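Local atomic coordinates of LbaCas13a H328A (C2c2) (Lachnospiraceae bacterium NK4A179, PDB entry 5WLH), a protein that binds CRISPR guide RNA and, as a Cas13a-family RNA-guided nuclease, cleaves RNA, probably with a preference for adenine. Residues 824-829 with 1292-1297; 1261-1266 with 1326-1331; 1298-1303 with 1335-1340. One frame throughout, in Å; residues are numbered along the deposited sequence.

Interaction 1 of 3, residues 824-829 with 1292-1297. With nucleotides of chain B.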
# COMPACT_ATOMS: atom_id res chain seq x y z
N MET A 824 -9.96 0.54 -0.49
CA MET A 824 -8.68 0.17 -1.10
C MET A 824 -8.47 0.80 -2.46
O MET A 824 -7.34 0.88 -2.93
CB MET A 824 -8.55 -1.34 -1.29
CG MET A 824 -8.77 -2.17 -0.08
SD MET A 824 -9.42 -3.77 -0.61
CE MET A 824 -8.01 -4.77 -0.89
N GLN A 825 -9.55 1.18 -3.13
CA GLN A 825 -9.46 1.73 -4.47
C GLN A 825 -9.36 3.24 -4.37
O GLN A 825 -10.17 3.88 -3.67
CB GLN A 825 -10.68 1.34 -5.30
CG GLN A 825 -10.39 1.11 -6.75
CD GLN A 825 -11.37 0.14 -7.38
OE1 GLN A 825 -12.45 0.54 -7.82
NE2 GLN A 825 -11.01 -1.14 -7.41
N LYS A 826 -8.36 3.81 -5.02
CA LYS A 826 -8.33 5.25 -5.19
C LYS A 826 -9.60 5.70 -5.89
O LYS A 826 -10.09 5.03 -6.80
CB LYS A 826 -7.12 5.66 -6.01
CG LYS A 826 -6.88 7.15 -6.00
CD LYS A 826 -5.54 7.45 -6.63
CE LYS A 826 -4.56 6.29 -6.43
NZ LYS A 826 -4.25 5.87 -5.01
N LYS A 827 -10.15 6.82 -5.45
CA LYS A 827 -11.41 7.30 -5.98
C LYS A 827 -11.17 8.24 -7.15
O LYS A 827 -10.37 9.18 -7.05
CB LYS A 827 -12.25 7.98 -4.90
CG LYS A 827 -12.19 7.29 -3.55
CD LYS A 827 -12.87 8.13 -2.46
CE LYS A 827 -14.31 7.68 -2.24
NZ LYS A 827 -15.01 8.54 -1.24
N SER A 828 -11.84 7.96 -8.27
CA SER A 828 -11.86 8.85 -9.41
C SER A 828 -12.88 9.96 -9.18
O SER A 828 -13.60 9.99 -8.17
CB SER A 828 -12.20 8.08 -10.68
OG SER A 828 -13.55 7.64 -10.62
N ALA A 829 -12.96 10.89 -10.12
CA ALA A 829 -14.00 11.91 -10.11
C ALA A 829 -15.25 11.42 -10.85
O ALA A 829 -15.98 10.55 -10.37
CB ALA A 829 -13.49 13.19 -10.74
N LEU A 1292 -1.98 3.97 -11.73
CA LEU A 1292 -2.36 4.73 -12.93
C LEU A 1292 -3.25 5.92 -12.59
O LEU A 1292 -3.07 7.02 -13.14
CB LEU A 1292 -3.05 3.80 -13.93
CG LEU A 1292 -2.08 2.69 -14.31
CD1 LEU A 1292 -2.83 1.47 -14.88
CD2 LEU A 1292 -1.07 3.21 -15.32
N LEU A 1293 -4.22 5.72 -11.70
CA LEU A 1293 -5.11 6.82 -11.33
C LEU A 1293 -4.36 7.95 -10.63
O LEU A 1293 -4.73 9.12 -10.78
CB LEU A 1293 -6.24 6.30 -10.45
CG LEU A 1293 -7.45 7.21 -10.28
CD1 LEU A 1293 -7.95 7.64 -11.64
CD2 LEU A 1293 -8.56 6.48 -9.53
N GLN A 1294 -3.28 7.62 -9.89
CA GLN A 1294 -2.46 8.68 -9.29
C GLN A 1294 -1.93 9.63 -10.35
O GLN A 1294 -1.65 10.80 -10.06
CB GLN A 1294 -1.27 8.09 -8.53
CG GLN A 1294 -1.60 7.71 -7.11
CD GLN A 1294 -0.60 6.73 -6.54
OE1 GLN A 1294 -0.97 5.78 -5.85
NE2 GLN A 1294 0.67 6.96 -6.82
N HIS A 1295 -1.73 9.12 -11.57
CA HIS A 1295 -1.27 9.92 -12.69
C HIS A 1295 -2.42 10.34 -13.59
O HIS A 1295 -2.18 10.70 -14.76
CB HIS A 1295 -0.20 9.14 -13.44
CG HIS A 1295 0.97 8.85 -12.56
ND1 HIS A 1295 2.02 9.72 -12.41
CD2 HIS A 1295 1.20 7.84 -11.68
CE1 HIS A 1295 2.88 9.24 -11.53
NE2 HIS A 1295 2.41 8.09 -11.08
N PHE A 1296 -3.64 10.32 -13.06
CA PHE A 1296 -4.87 10.81 -13.68
C PHE A 1296 -5.30 9.99 -14.89
O PHE A 1296 -6.03 10.48 -15.75
CB PHE A 1296 -4.76 12.29 -14.02
CG PHE A 1296 -4.41 13.12 -12.83
CD1 PHE A 1296 -5.33 13.31 -11.82
CD2 PHE A 1296 -3.14 13.64 -12.69
CE1 PHE A 1296 -4.99 14.04 -10.69
CE2 PHE A 1296 -2.80 14.38 -11.58
CZ PHE A 1296 -3.73 14.58 -10.57
N VAL A 1297 -4.89 8.72 -14.93
CA VAL A 1297 -5.25 7.79 -16.00
C VAL A 1297 -6.20 6.75 -15.42
O VAL A 1297 -5.85 6.04 -14.48
CB VAL A 1297 -4.00 7.12 -16.60
CG1 VAL A 1297 -4.38 6.12 -17.70
CG2 VAL A 1297 -3.05 8.19 -17.14
P A B 8 -14.34 -5.54 -2.29
OP1 A B 8 -15.49 -5.25 -3.23
OP2 A B 8 -14.28 -4.95 -0.94
O5' A B 8 -14.28 -7.12 -2.23
C5' A B 8 -13.94 -7.81 -1.05
C4' A B 8 -12.48 -8.19 -1.08
O4' A B 8 -11.67 -7.00 -0.95
C3' A B 8 -12.04 -9.09 0.06
O3' A B 8 -12.26 -10.45 -0.26
C2' A B 8 -10.57 -8.75 0.23
O2' A B 8 -9.79 -9.41 -0.77
C1' A B 8 -10.57 -7.26 -0.08
N9 A B 8 -10.76 -6.45 1.14
C8 A B 8 -11.83 -5.67 1.49
N7 A B 8 -11.68 -5.05 2.64
C5 A B 8 -10.41 -5.44 3.07
C6 A B 8 -9.67 -5.16 4.23
N6 A B 8 -10.10 -4.33 5.17
N1 A B 8 -8.43 -5.72 4.35
C2 A B 8 -8.01 -6.54 3.38
N3 A B 8 -8.63 -6.88 2.25
C4 A B 8 -9.84 -6.31 2.16
P A B 29 0.42 -1.60 1.18
OP1 A B 29 1.59 -1.49 0.26
OP2 A B 29 0.39 -0.97 2.55
O5' A B 29 -0.89 -1.00 0.51
C5' A B 29 -1.26 -1.38 -0.81
C4' A B 29 -2.75 -1.22 -1.02
O4' A B 29 -3.49 -1.90 0.02
C3' A B 29 -3.30 0.20 -0.97
O3' A B 29 -3.08 0.89 -2.19
C2' A B 29 -4.77 -0.05 -0.68
O2' A B 29 -5.41 -0.57 -1.83
C1' A B 29 -4.66 -1.18 0.33
N9 A B 29 -4.52 -0.64 1.70
C8 A B 29 -3.43 -0.65 2.52
N7 A B 29 -3.65 -0.07 3.68
C5 A B 29 -4.96 0.34 3.60
C6 A B 29 -5.78 1.03 4.51
N6 A B 29 -5.35 1.41 5.72
N1 A B 29 -7.04 1.30 4.12
C2 A B 29 -7.44 0.91 2.91
N3 A B 29 -6.76 0.24 1.96
C4 A B 29 -5.51 -0.00 2.38
P C B 30 -2.78 2.46 -2.24
OP1 C B 30 -2.86 2.76 -3.69
OP2 C B 30 -1.57 2.81 -1.45
O5' C B 30 -3.99 3.14 -1.49
C5' C B 30 -5.29 3.19 -2.08
C4' C B 30 -6.29 3.80 -1.13
O4' C B 30 -6.28 3.06 0.13
C3' C B 30 -6.00 5.23 -0.70
O3' C B 30 -6.43 6.17 -1.66
C2' C B 30 -6.75 5.35 0.62
O2' C B 30 -8.13 5.56 0.39
C1' C B 30 -6.59 3.93 1.19
N1 C B 30 -5.50 3.87 2.19
C2 C B 30 -5.77 4.41 3.44
O2 C B 30 -6.86 4.92 3.65
N3 C B 30 -4.83 4.36 4.39
C4 C B 30 -3.66 3.80 4.12
N4 C B 30 -2.78 3.80 5.12
C5 C B 30 -3.34 3.23 2.85
C6 C B 30 -4.30 3.27 1.91
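Leu1293 packs on Lys826 and Ser828 of the extended loop 824-829 from the last turn of helix 1284-1294, a helix that a Schellman motif brings to its end. The loop also grips the RNA through Met824 O, which accepts from O2' of A29 of chain B at 2.7 Å and from Asn1290. Leu1293 CG stands anti to the backbone N (chi1 -164°), and this carries CD2 to the loop backbone, 3.4 Å from Lys826 O. Lys826 CB and CG slide past that methyl in the opposite direction. At Gln1294 the side chains cross at about a right angle, CG lying 3.4 Å from Lys826 CE. The lysine bends at its last two torsions, and NZ gives Gln1294 OE1 only a weak hydrogen bond; its stronger partner is a phosphate of the bound RNA, in a salt bridge. With an alanine in place of this lysine, that phosphate would probably lose its counter-charge and Gln1294 CG its cover. Phe1296, at positive phi, is the C-prime residue, its N bonded to Leu1293 O at 2.8 Å. Val1297 N then reaches Leu1292 O at 3.1 Å, from the face of the carbonyl plane opposite to His1295 N.

Interaction 2 of 3, residues 1261-1266 with 1326-1331. With nucleotides of chain B.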
# COMPACT_ATOMS: atom_id res chain seq x y z
N SER A 1261 5.28 -7.65 -20.91
CA SER A 1261 4.82 -6.31 -20.60
C SER A 1261 4.64 -6.15 -19.11
O SER A 1261 4.61 -7.12 -18.35
CB SER A 1261 3.50 -6.03 -21.30
OG SER A 1261 2.60 -7.07 -20.95
N PHE A 1262 4.52 -4.89 -18.68
CA PHE A 1262 4.09 -4.62 -17.32
C PHE A 1262 2.76 -5.31 -17.02
O PHE A 1262 2.60 -5.93 -15.97
CB PHE A 1262 4.00 -3.11 -17.09
CG PHE A 1262 5.31 -2.51 -16.63
CD1 PHE A 1262 5.85 -2.87 -15.40
CD2 PHE A 1262 6.01 -1.63 -17.43
CE1 PHE A 1262 7.05 -2.33 -14.95
CE2 PHE A 1262 7.23 -1.08 -16.99
CZ PHE A 1262 7.75 -1.43 -15.75
N LEU A 1263 1.80 -5.23 -17.94
CA LEU A 1263 0.54 -5.93 -17.71
C LEU A 1263 0.75 -7.42 -17.58
O LEU A 1263 0.07 -8.08 -16.79
CB LEU A 1263 -0.45 -5.65 -18.84
CG LEU A 1263 -1.19 -4.33 -18.69
CD1 LEU A 1263 -2.02 -4.13 -19.94
CD2 LEU A 1263 -2.10 -4.33 -17.46
N GLY A 1264 1.67 -7.98 -18.36
CA GLY A 1264 1.91 -9.41 -18.28
C GLY A 1264 2.57 -9.81 -16.97
O GLY A 1264 2.30 -10.88 -16.43
N ILE A 1265 3.46 -8.96 -16.46
CA ILE A 1265 4.09 -9.25 -15.18
C ILE A 1265 3.08 -9.12 -14.05
O ILE A 1265 2.96 -10.01 -13.20
CB ILE A 1265 5.30 -8.32 -14.96
CG1 ILE A 1265 6.40 -8.63 -15.97
CG2 ILE A 1265 5.86 -8.50 -13.52
CD1 ILE A 1265 7.32 -7.43 -16.27
N TYR A 1266 2.32 -8.01 -14.05
CA TYR A 1266 1.25 -7.87 -13.06
C TYR A 1266 0.26 -9.02 -13.17
O TYR A 1266 -0.24 -9.52 -12.16
CB TYR A 1266 0.56 -6.51 -13.24
CG TYR A 1266 1.25 -5.41 -12.46
CD1 TYR A 1266 2.45 -4.88 -12.90
CD2 TYR A 1266 0.70 -4.94 -11.27
CE1 TYR A 1266 3.10 -3.87 -12.16
CE2 TYR A 1266 1.33 -3.95 -10.53
CZ TYR A 1266 2.54 -3.44 -10.97
OH TYR A 1266 3.17 -2.47 -10.23
N ALA A 1326 -4.00 -16.37 -15.65
CA ALA A 1326 -4.76 -15.12 -15.62
C ALA A 1326 -4.07 -14.09 -16.49
O ALA A 1326 -2.85 -13.96 -16.48
CB ALA A 1326 -4.88 -14.58 -14.19
N ARG A 1327 -4.86 -13.33 -17.25
CA ARG A 1327 -4.32 -12.24 -18.05
C ARG A 1327 -5.15 -11.01 -17.75
O ARG A 1327 -6.35 -10.98 -18.03
CB ARG A 1327 -4.32 -12.56 -19.54
CG ARG A 1327 -3.71 -11.46 -20.38
CD ARG A 1327 -3.21 -11.99 -21.73
NE ARG A 1327 -4.20 -11.76 -22.76
CZ ARG A 1327 -4.37 -10.59 -23.37
NH1 ARG A 1327 -5.31 -10.45 -24.29
NH2 ARG A 1327 -3.60 -9.55 -23.05
N ILE A 1328 -4.52 -10.01 -17.15
CA ILE A 1328 -5.15 -8.71 -16.94
C ILE A 1328 -4.90 -7.88 -18.19
O ILE A 1328 -3.75 -7.67 -18.59
CB ILE A 1328 -4.58 -8.00 -15.70
CG1 ILE A 1328 -4.76 -8.88 -14.45
CG2 ILE A 1328 -5.21 -6.64 -15.55
CD1 ILE A 1328 -3.94 -8.39 -13.23
N THR A 1329 -5.96 -7.43 -18.82
CA THR A 1329 -5.76 -6.56 -19.95
C THR A 1329 -6.70 -5.40 -19.76
O THR A 1329 -7.36 -5.30 -18.72
CB THR A 1329 -5.99 -7.31 -21.27
OG1 THR A 1329 -5.50 -6.51 -22.35
CG2 THR A 1329 -7.47 -7.63 -21.46
N ILE A 1330 -6.77 -4.52 -20.75
CA ILE A 1330 -7.61 -3.34 -20.67
C ILE A 1330 -8.66 -3.44 -21.77
O ILE A 1330 -8.35 -3.92 -22.87
CB ILE A 1330 -6.76 -2.06 -20.78
CG1 ILE A 1330 -5.84 -1.97 -19.55
CG2 ILE A 1330 -7.64 -0.83 -20.84
CD1 ILE A 1330 -4.80 -0.90 -19.63
N ARG A 1331 -9.89 -3.05 -21.45
CA ARG A 1331 -11.00 -3.12 -22.40
C ARG A 1331 -10.58 -2.53 -23.75
O ARG A 1331 -10.04 -1.42 -23.81
CB ARG A 1331 -12.21 -2.37 -21.85
CG ARG A 1331 -13.55 -2.89 -22.37
CD ARG A 1331 -14.72 -2.34 -21.56
NE ARG A 1331 -14.88 -0.90 -21.76
CZ ARG A 1331 -15.90 -0.19 -21.27
NH1 ARG A 1331 -16.84 -0.78 -20.54
NH2 ARG A 1331 -15.96 1.12 -21.50
P A B 4 -7.40 -20.04 -10.26
OP1 A B 4 -7.08 -19.70 -8.84
OP2 A B 4 -8.53 -20.95 -10.59
O5' A B 4 -7.66 -18.69 -11.05
C5' A B 4 -6.72 -17.63 -11.01
C4' A B 4 -7.09 -16.57 -12.00
O4' A B 4 -7.05 -17.12 -13.34
C3' A B 4 -8.51 -16.04 -11.88
O3' A B 4 -8.63 -15.05 -10.87
C2' A B 4 -8.79 -15.52 -13.28
O2' A B 4 -8.12 -14.28 -13.49
C1' A B 4 -8.08 -16.57 -14.12
N9 A B 4 -8.99 -17.68 -14.50
C8 A B 4 -9.09 -18.94 -13.97
N7 A B 4 -9.99 -19.68 -14.58
C5 A B 4 -10.49 -18.85 -15.59
C6 A B 4 -11.47 -19.02 -16.59
N6 A B 4 -12.16 -20.14 -16.79
N1 A B 4 -11.69 -17.97 -17.41
C2 A B 4 -11.01 -16.84 -17.24
N3 A B 4 -10.07 -16.57 -16.34
C4 A B 4 -9.87 -17.62 -15.54
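Leu1263 packs on the backbone of a β-strand more closely than on its side chains: its CB and CD2 each approach Ile1328 O, the CB to 3.9 Å, and no hydrogen bond joins segment 1261-1266 to segment 1326-1331. The short helical and strand axes come within 7.3 Å and run at 142° to each other, so the helix lies obliquely along the border of the sheet. Leu1263 supplies most of what the helix contributes. Its CG is anti to the carbonyl carbon (chi1 -82°), and the two methyl groups divide along the strand, CD2 reaching Ile1328 CG2 at 4.3 Å and CD1 reaching Ile1330 CD1 at the same 4.3 Å. The other branch of Ile1328 brings its CD1 within 4.0 Å of Tyr1266 O. Ser1261 fixes the start of the helix as its N-cap: its OG accepts from Gly1264 N at 2.9 Å. At the N-terminal end of the strand segment, beyond the helix contact, Ala1326 CB lies 3.3 Å from O2' of A4 of chain B, the guide RNA.

Strand 1321-1330 forms one edge of its four-stranded antiparallel sheet. Arg1327, Thr1329 and Arg1331 make backbone bonds to strand 1297-1310, while the N atoms of Ala1326 and Ile1328 are bonded to the side chains of Asp1271 (OD1) and Ser1267 (OG) of helix 1262-1273, which lies against this edge. Tyr1266 OH is bonded to Leu1118 O and its ring meets Trp1125, tying the same helix to helix 1106-1145. Leu1263 also packs on Leu1367 and Phe1368 of helix 1357-1368 and on Leu1288 of helix 1284-1294, so that the contact is buried between the sheet edge and three further helices.

Interaction 3 of 3, residues 1298-1303 with 1335-1340. With nucleotides of chain B.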
# COMPACT_ATOMS: atom_id res chain seq x y z
N ASN A 1298 -7.41 6.67 -15.99
CA ASN A 1298 -8.42 5.69 -15.58
C ASN A 1298 -8.39 4.53 -16.55
O ASN A 1298 -8.56 4.73 -17.75
CB ASN A 1298 -9.83 6.27 -15.64
CG ASN A 1298 -10.18 7.10 -14.47
OD1 ASN A 1298 -10.82 6.64 -13.52
ND2 ASN A 1298 -9.81 8.37 -14.54
N VAL A 1299 -8.23 3.30 -16.03
CA VAL A 1299 -8.24 2.15 -16.92
C VAL A 1299 -9.35 1.21 -16.50
O VAL A 1299 -9.69 1.11 -15.31
CB VAL A 1299 -6.86 1.44 -16.99
CG1 VAL A 1299 -5.78 2.43 -17.34
CG2 VAL A 1299 -6.55 0.71 -15.67
N ARG A 1300 -9.95 0.54 -17.49
CA ARG A 1300 -10.98 -0.46 -17.26
C ARG A 1300 -10.39 -1.83 -17.59
O ARG A 1300 -10.13 -2.14 -18.75
CB ARG A 1300 -12.23 -0.19 -18.10
CG ARG A 1300 -12.94 1.10 -17.74
CD ARG A 1300 -14.21 1.27 -18.60
NE ARG A 1300 -15.07 2.37 -18.14
CZ ARG A 1300 -15.17 3.55 -18.74
NH1 ARG A 1300 -14.47 3.78 -19.84
NH2 ARG A 1300 -15.97 4.49 -18.25
N PHE A 1301 -10.19 -2.65 -16.55
CA PHE A 1301 -9.61 -3.96 -16.74
C PHE A 1301 -10.60 -4.93 -17.35
O PHE A 1301 -11.81 -4.85 -17.11
CB PHE A 1301 -9.16 -4.55 -15.41
CG PHE A 1301 -8.04 -3.83 -14.78
CD1 PHE A 1301 -6.92 -3.51 -15.51
CD2 PHE A 1301 -8.07 -3.55 -13.41
CE1 PHE A 1301 -5.85 -2.88 -14.89
CE2 PHE A 1301 -7.01 -2.92 -12.80
CZ PHE A 1301 -5.90 -2.58 -13.55
N GLU A 1302 -10.07 -5.85 -18.12
CA GLU A 1302 -10.79 -7.06 -18.48
C GLU A 1302 -9.90 -8.22 -18.09
O GLU A 1302 -8.69 -8.19 -18.30
CB GLU A 1302 -11.14 -7.10 -19.97
CG GLU A 1302 -12.08 -5.99 -20.43
CD GLU A 1302 -13.55 -6.26 -20.12
OE1 GLU A 1302 -14.41 -5.62 -20.78
OE2 GLU A 1302 -13.84 -7.08 -19.23
N PHE A 1303 -10.51 -9.24 -17.51
CA PHE A 1303 -9.76 -10.40 -17.04
C PHE A 1303 -9.99 -11.53 -18.02
O PHE A 1303 -11.11 -12.01 -18.19
CB PHE A 1303 -10.22 -10.75 -15.64
CG PHE A 1303 -9.71 -9.80 -14.63
CD1 PHE A 1303 -10.22 -8.51 -14.54
CD2 PHE A 1303 -8.66 -10.16 -13.81
CE1 PHE A 1303 -9.72 -7.61 -13.61
CE2 PHE A 1303 -8.15 -9.27 -12.89
CZ PHE A 1303 -8.69 -8.01 -12.78
N GLY A 1335 -11.27 1.73 -23.06
CA GLY A 1335 -10.71 1.18 -21.85
C GLY A 1335 -9.83 2.12 -21.06
O GLY A 1335 -9.53 1.83 -19.90
N VAL A 1336 -9.43 3.24 -21.65
CA VAL A 1336 -8.51 4.19 -21.02
C VAL A 1336 -9.09 5.58 -21.20
O VAL A 1336 -9.39 5.98 -22.33
CB VAL A 1336 -7.10 4.12 -21.63
CG1 VAL A 1336 -6.18 5.19 -21.02
CG2 VAL A 1336 -6.47 2.70 -21.44
N TYR A 1337 -9.27 6.31 -20.11
CA TYR A 1337 -9.67 7.70 -20.24
C TYR A 1337 -8.97 8.55 -19.19
O TYR A 1337 -8.52 8.05 -18.15
CB TYR A 1337 -11.19 7.89 -20.17
CG TYR A 1337 -11.86 7.43 -18.90
CD1 TYR A 1337 -12.20 6.10 -18.72
CD2 TYR A 1337 -12.17 8.33 -17.88
CE1 TYR A 1337 -12.81 5.66 -17.57
CE2 TYR A 1337 -12.79 7.89 -16.71
CZ TYR A 1337 -13.10 6.55 -16.57
OH TYR A 1337 -13.72 6.09 -15.43
N SER A 1338 -8.85 9.84 -19.48
CA SER A 1338 -8.22 10.77 -18.58
C SER A 1338 -9.19 11.19 -17.49
O SER A 1338 -10.38 11.37 -17.74
CB SER A 1338 -7.73 12.01 -19.34
OG SER A 1338 -7.14 12.94 -18.44
N GLU A 1339 -8.68 11.32 -16.28
CA GLU A 1339 -9.39 12.09 -15.27
C GLU A 1339 -9.60 13.50 -15.79
O GLU A 1339 -8.79 14.04 -16.54
CB GLU A 1339 -8.59 12.14 -13.97
CG GLU A 1339 -8.67 10.88 -13.14
CD GLU A 1339 -10.05 10.64 -12.56
OE1 GLU A 1339 -10.85 9.93 -13.21
OE2 GLU A 1339 -10.34 11.15 -11.46
N GLN A 1340 -10.69 14.12 -15.35
CA GLN A 1340 -10.94 15.51 -15.66
C GLN A 1340 -10.46 16.39 -14.52
O GLN A 1340 -10.57 16.02 -13.35
CB GLN A 1340 -12.43 15.74 -15.92
CG GLN A 1340 -12.97 14.85 -17.01
CD GLN A 1340 -13.45 15.63 -18.19
OE1 GLN A 1340 -14.56 16.17 -18.18
NE2 GLN A 1340 -12.62 15.71 -19.23
P A B 6 -14.31 -11.57 -10.48
OP1 A B 6 -14.54 -13.01 -10.25
OP2 A B 6 -15.46 -10.62 -10.59
O5' A B 6 -13.39 -11.02 -9.30
C5' A B 6 -12.34 -11.82 -8.75
C4' A B 6 -11.15 -10.97 -8.34
O4' A B 6 -10.56 -10.38 -9.51
C3' A B 6 -11.47 -9.78 -7.45
O3' A B 6 -11.57 -10.14 -6.10
C2' A B 6 -10.32 -8.83 -7.74
O2' A B 6 -9.13 -9.30 -7.09
C1' A B 6 -10.13 -9.06 -9.23
N9 A B 6 -10.91 -8.15 -10.07
C8 A B 6 -11.89 -8.49 -10.96
N7 A B 6 -12.38 -7.46 -11.61
C5 A B 6 -11.66 -6.39 -11.11
C6 A B 6 -11.71 -5.02 -11.40
N6 A B 6 -12.55 -4.50 -12.30
N1 A B 6 -10.84 -4.21 -10.73
C2 A B 6 -10.01 -4.74 -9.82
N3 A B 6 -9.89 -6.02 -9.46
C4 A B 6 -10.74 -6.79 -10.16
P G B 5 -10.03 -14.82 -10.15
OP1 G B 5 -9.75 -13.87 -9.03
OP2 G B 5 -10.74 -16.10 -9.86
O5' G B 5 -10.88 -14.07 -11.25
C5' G B 5 -10.50 -12.81 -11.76
C4' G B 5 -11.45 -12.40 -12.86
O4' G B 5 -11.29 -13.30 -13.99
C3' G B 5 -12.93 -12.50 -12.52
O3' G B 5 -13.42 -11.38 -11.80
C2' G B 5 -13.57 -12.62 -13.90
O2' G B 5 -13.60 -11.35 -14.54
C1' G B 5 -12.54 -13.51 -14.62
N9 G B 5 -12.88 -14.94 -14.48
C8 G B 5 -12.49 -15.79 -13.48
N7 G B 5 -12.94 -17.01 -13.63
C5 G B 5 -13.69 -16.95 -14.80
C6 G B 5 -14.43 -17.97 -15.46
O6 G B 5 -14.56 -19.14 -15.11
N1 G B 5 -15.04 -17.47 -16.61
C2 G B 5 -14.95 -16.18 -17.06
N2 G B 5 -15.60 -15.89 -18.19
N3 G B 5 -14.27 -15.20 -16.46
C4 G B 5 -13.67 -15.68 -15.34
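Asn1298 stacks its side-chain amide on the ring of Tyr1337, the amide and ring planes only 5° apart. Asn1298 CB sits over the middle of the ring, 3.5 Å from the centroid, in a CH-pi contact. Farther out, CG is 3.5 Å from Tyr1337 CE2. OD1 then comes to 3.5 Å from Tyr1337 OH, and the CB of Ser828 packs against it. At the other branch ND2 faces the carboxylate of Glu1339 so closely that the modelled positions there are doubtful; Glu1339 OE2 is held by Ala829 N. Asn1298 and Tyr1337 belong to neighbouring strands, 1297-1310 and 1336-1344, of a four-stranded antiparallel sheet. They form a hydrogen-bonded pair, Asn1298 N reaching Tyr1337 O at 2.8 Å and Tyr1337 N reaching Asn1298 O at 2.9 Å. Val1299 and Val1336 follow as a non-hydrogen-bonded pair, side by side and pointing the same way, and Arg1300 N bonds to Gly1335 O beyond them. Tyr1337 CG stands between its backbone N and carbonyl carbon (chi1 60°), folding the ring toward the adjacent strand. There Arg1300 crosses it, its guanidinium tilted 32° from the ring with CZ 3.4 Å from Tyr1337 CE1, while NH1 is bonded to Asn1334 O. Farther along the strand, Phe1303 turns a ring face to the base of A6 of chain B, its CE1 3.3 Å from N7, and Phe1301 offers that base a ring edge.

In the fold
Strand 1297-1310 connects the three contacts. It runs on from the helix end of interaction 1, pairs with strand 1336-1344 in interaction 3, and on its other side pairs with the strand of interaction 2. Interactions 1 and 3 have centres about 10 Å apart and meet directly: Phe1296 O lies 2.8 Å from Glu1339 N, probably a hydrogen bond. Interactions 2 and 3, about 13 Å between centres, join through Thr1329 O and Glu1302 N at 2.8 Å. Interactions 1 and 2 do not touch, their nearest atoms being about 6 Å apart. All three border chain B, the guide RNA: A8, A29 and C30 at interaction 1, A4 at interaction 2, G5 and A6 at interaction 3.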